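Local coordinates for Low molecular weight phosphotyrosine protein phosphatase 1 (Drosophila melanogaster, PDB 7CUY) that probably removes phosphate from tyrosine-phosphorylated proteins and hydrolyses small aryl and acyl phosphates, as a cytoplasmic low molecular weight phosphatase, at residues I56-K61 and E132-A137. Numbering follows the deposited sequence.
Sequences ISTLQK and EGFETA
Thr-58 points from helix 53-61 at Phe-134 and Glu-135, in the first turn of helix 132-153, where two helices of the low molecular weight phosphatase fold meet; the axes of segments 56-61 and 132-137 approach to 9.5 Å and cross at -54°. The side chain of Glu-135 can be traced outward from CB. That atom starts off alongside the other helix rather than at it; CG lies anti to the backbone N (chi1 164°), and the bend at chi2 then brings the carboxylate across. Glu-135 OE1 comes 4.0 Å from Thr-58 CG2 and 3.8 Å from CD of Lys-61, whose aliphatic chain crosses the glutamate nearly at right angles. OE1 accepts its hydrogen bond from NE2 of His-62, the residue after Lys-61, while OE2 has a weak one to Gln-139. Lys-61 NZ stays 5.3 Å from Glu-135 OE1, too far for a salt bridge, although the opposite charges may still attract. On the inner side, Phe-134 leads away from Thr-58 onto Cys-14, Asp-52 and Pro-125; its side chain is about 7 Å from those of Arg-15 and Asp-124, two of the probable active-site residues. What it leaves beside Thr-58 is its methylene: Phe-134 CB sits 3.4 Å from Thr-58 OG1, a hydroxyl hydrogen-bonded back to Arg-54 O within its own helix.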
ATOM      1  N   ILE A  56       3.293   6.457  11.628  1.00 22.22           N
ATOM      2  CA  ILE A  56       2.325   6.315  12.716  1.00 30.50           C
ATOM      3  C   ILE A  56       1.735   7.673  13.081  1.00 27.73           C
ATOM      4  O   ILE A  56       0.511   7.838  13.173  1.00 25.89           O
ATOM      5  CB  ILE A  56       2.981   5.621  13.922  1.00 26.25           C
ATOM      6  CG1 ILE A  56       3.317   4.180  13.551  1.00 24.11           C
ATOM      7  CG2 ILE A  56       2.073   5.678  15.127  1.00 32.72           C
ATOM      8  CD1 ILE A  56       4.294   3.507  14.488  1.00 32.13           C
ATOM      9  N   SER A  57       2.589   8.679  13.239  1.00 28.69           N
ATOM     10  CA  SER A  57       2.088   9.979  13.656  1.00 28.42           C
ATOM     11  C   SER A  57       1.212  10.604  12.586  1.00 29.53           C
ATOM     12  O   SER A  57       0.217  11.271  12.906  1.00 28.59           O
ATOM     13  CB  SER A  57       3.251  10.894  14.020  1.00 34.92           C
ATOM     14  OG  SER A  57       3.953  10.331  15.122  1.00 44.36           O
ATOM     15  N   THR A  58       1.554  10.398  11.305  1.00 29.26           N
ATOM     16  CA  THR A  58       0.713  10.934  10.237  1.00 24.87           C
ATOM     17  C   THR A  58      -0.687  10.334  10.287  1.00 24.82           C
ATOM     18  O   THR A  58      -1.681  11.048  10.112  1.00 28.22           O
ATOM     19  CB  THR A  58       1.342  10.670   8.868  1.00 25.76           C
ATOM     20  OG1 THR A  58       2.559  11.408   8.753  1.00 27.18           O
ATOM     21  CG2 THR A  58       0.395  11.093   7.775  1.00 23.01           C
ATOM     22  N   LEU A  59      -0.787   9.021  10.506  1.00 23.28           N
ATOM     23  CA  LEU A  59      -2.107   8.400  10.570  1.00 29.78           C
ATOM     24  C   LEU A  59      -2.898   8.921  11.775  1.00 32.01           C
ATOM     25  O   LEU A  59      -4.075   9.278  11.638  1.00 27.13           O
ATOM     26  CB  LEU A  59      -1.969   6.873  10.608  1.00 24.28           C
ATOM     27  CG  LEU A  59      -1.464   6.274   9.290  1.00 31.04           C
ATOM     28  CD1 LEU A  59      -1.040   4.787   9.421  1.00 21.52           C
ATOM     29  CD2 LEU A  59      -2.514   6.462   8.181  1.00 24.89           C
ATOM     30  N   GLN A  60      -2.251   8.992  12.951  1.00 30.02           N
ATOM     31  CA  GLN A  60      -2.846   9.605  14.142  1.00 32.13           C
ATOM     32  C   GLN A  60      -3.416  10.986  13.851  1.00 32.84           C
ATOM     33  O   GLN A  60      -4.548  11.294  14.233  1.00 36.16           O
ATOM     34  CB  GLN A  60      -1.806   9.718  15.250  1.00 32.70           C
ATOM     35  CG  GLN A  60      -1.363   8.419  15.861  1.00 39.88           C
ATOM     36  CD  GLN A  60      -0.814   8.623  17.256  1.00 49.02           C
ATOM     37  OE1 GLN A  60       0.073   9.454  17.464  1.00 46.59           O
ATOM     38  NE2 GLN A  60      -1.340   7.869  18.224  1.00 49.81           N
ATOM     39  N   LYS A  61      -2.630  11.839  13.187  1.00 31.15           N
ATOM     40  CA  LYS A  61      -3.110  13.160  12.792  1.00 29.93           C
ATOM     41  C   LYS A  61      -4.474  13.078  12.127  1.00 37.33           C
ATOM     42  O   LYS A  61      -5.292  13.998  12.259  1.00 38.47           O
ATOM     43  CB  LYS A  61      -2.097  13.813  11.851  1.00 32.83           C
ATOM     44  CG  LYS A  61      -2.522  15.135  11.244  1.00 39.33           C
ATOM     45  CD  LYS A  61      -1.699  15.447   9.983  1.00 43.52           C
ATOM     46  CE  LYS A  61      -1.780  16.924   9.569  1.00 46.64           C
ATOM     47  NZ  LYS A  61      -1.066  17.839  10.514  1.00 50.70           N
ATOM     48  N   GLU A 132       6.720  15.568   6.157  1.00 30.61           N
ATOM     49  CA  GLU A 132       5.899  16.122   5.084  1.00 28.03           C
ATOM     50  C   GLU A 132       5.657  15.100   3.986  1.00 28.85           C
ATOM     51  O   GLU A 132       4.548  15.015   3.456  1.00 26.80           O
ATOM     52  CB  GLU A 132       6.546  17.376   4.497  1.00 25.75           C
ATOM     53  N   GLY A 133       6.681  14.319   3.628  1.00 25.86           N
ATOM     54  CA  GLY A 133       6.505  13.313   2.596  1.00 26.88           C
ATOM     55  C   GLY A 133       5.540  12.207   2.971  1.00 22.00           C
ATOM     56  O   GLY A 133       4.980  11.554   2.084  1.00 20.77           O
ATOM     57  N   PHE A 134       5.351  11.970   4.268  1.00 22.68           N
ATOM     58  CA  PHE A 134       4.376  10.982   4.704  1.00 22.41           C
ATOM     59  C   PHE A 134       2.965  11.516   4.525  1.00 24.32           C
ATOM     60  O   PHE A 134       2.052  10.785   4.117  1.00 20.18           O
ATOM     61  CB  PHE A 134       4.636  10.609   6.164  1.00 20.75           C
ATOM     62  CG  PHE A 134       5.936   9.868   6.388  1.00 21.15           C
ATOM     63  CD1 PHE A 134       7.154  10.524   6.285  1.00 24.30           C
ATOM     64  CD2 PHE A 134       5.935   8.522   6.739  1.00 23.04           C
ATOM     65  CE1 PHE A 134       8.356   9.843   6.498  1.00 25.02           C
ATOM     66  CE2 PHE A 134       7.126   7.830   6.953  1.00 19.90           C
ATOM     67  CZ  PHE A 134       8.332   8.490   6.846  1.00 25.44           C
ATOM     68  N   GLU A 135       2.777  12.800   4.830  1.00 24.38           N
ATOM     69  CA  GLU A 135       1.480  13.427   4.636  1.00 25.35           C
ATOM     70  C   GLU A 135       1.083  13.411   3.167  1.00 23.49           C
ATOM     71  O   GLU A 135      -0.088  13.172   2.843  1.00 24.27           O
ATOM     72  CB  GLU A 135       1.512  14.850   5.197  1.00 29.49           C
ATOM     73  CG  GLU A 135       0.381  15.760   4.730  1.00 34.78           C
ATOM     74  CD  GLU A 135      -0.970  15.398   5.346  1.00 39.09           C
ATOM     75  OE1 GLU A 135      -0.993  14.605   6.328  1.00 33.39           O
ATOM     76  OE2 GLU A 135      -2.000  15.913   4.842  1.00 42.03           O
ATOM     77  N   THR A 136       2.033  13.629   2.245  1.00 21.81           N
ATOM     78  CA  THR A 136       1.607  13.655   0.846  1.00 21.40           C
ATOM     79  C   THR A 136       1.294  12.246   0.354  1.00 21.69           C
ATOM     80  O   THR A 136       0.322  12.048  -0.386  1.00 21.60           O
ATOM     81  CB  THR A 136       2.630  14.365  -0.063  1.00 25.31           C
ATOM     82  OG1 THR A 136       3.411  13.421  -0.807  1.00 37.10           O
ATOM     83  CG2 THR A 136       3.539  15.243   0.725  1.00 21.99           C
ATOM     84  N   ALA A 137       2.072  11.250   0.792  1.00 20.77           N
ATOM     85  CA  ALA A 137       1.712   9.859   0.542  1.00 20.69           C
ATOM     86  C   ALA A 137       0.310   9.546   1.069  1.00 19.46           C
ATOM     87  O   ALA A 137      -0.488   8.872   0.402  1.00 18.94           O
ATOM     88  CB  ALA A 137       2.743   8.932   1.186  1.00 17.82           C
TER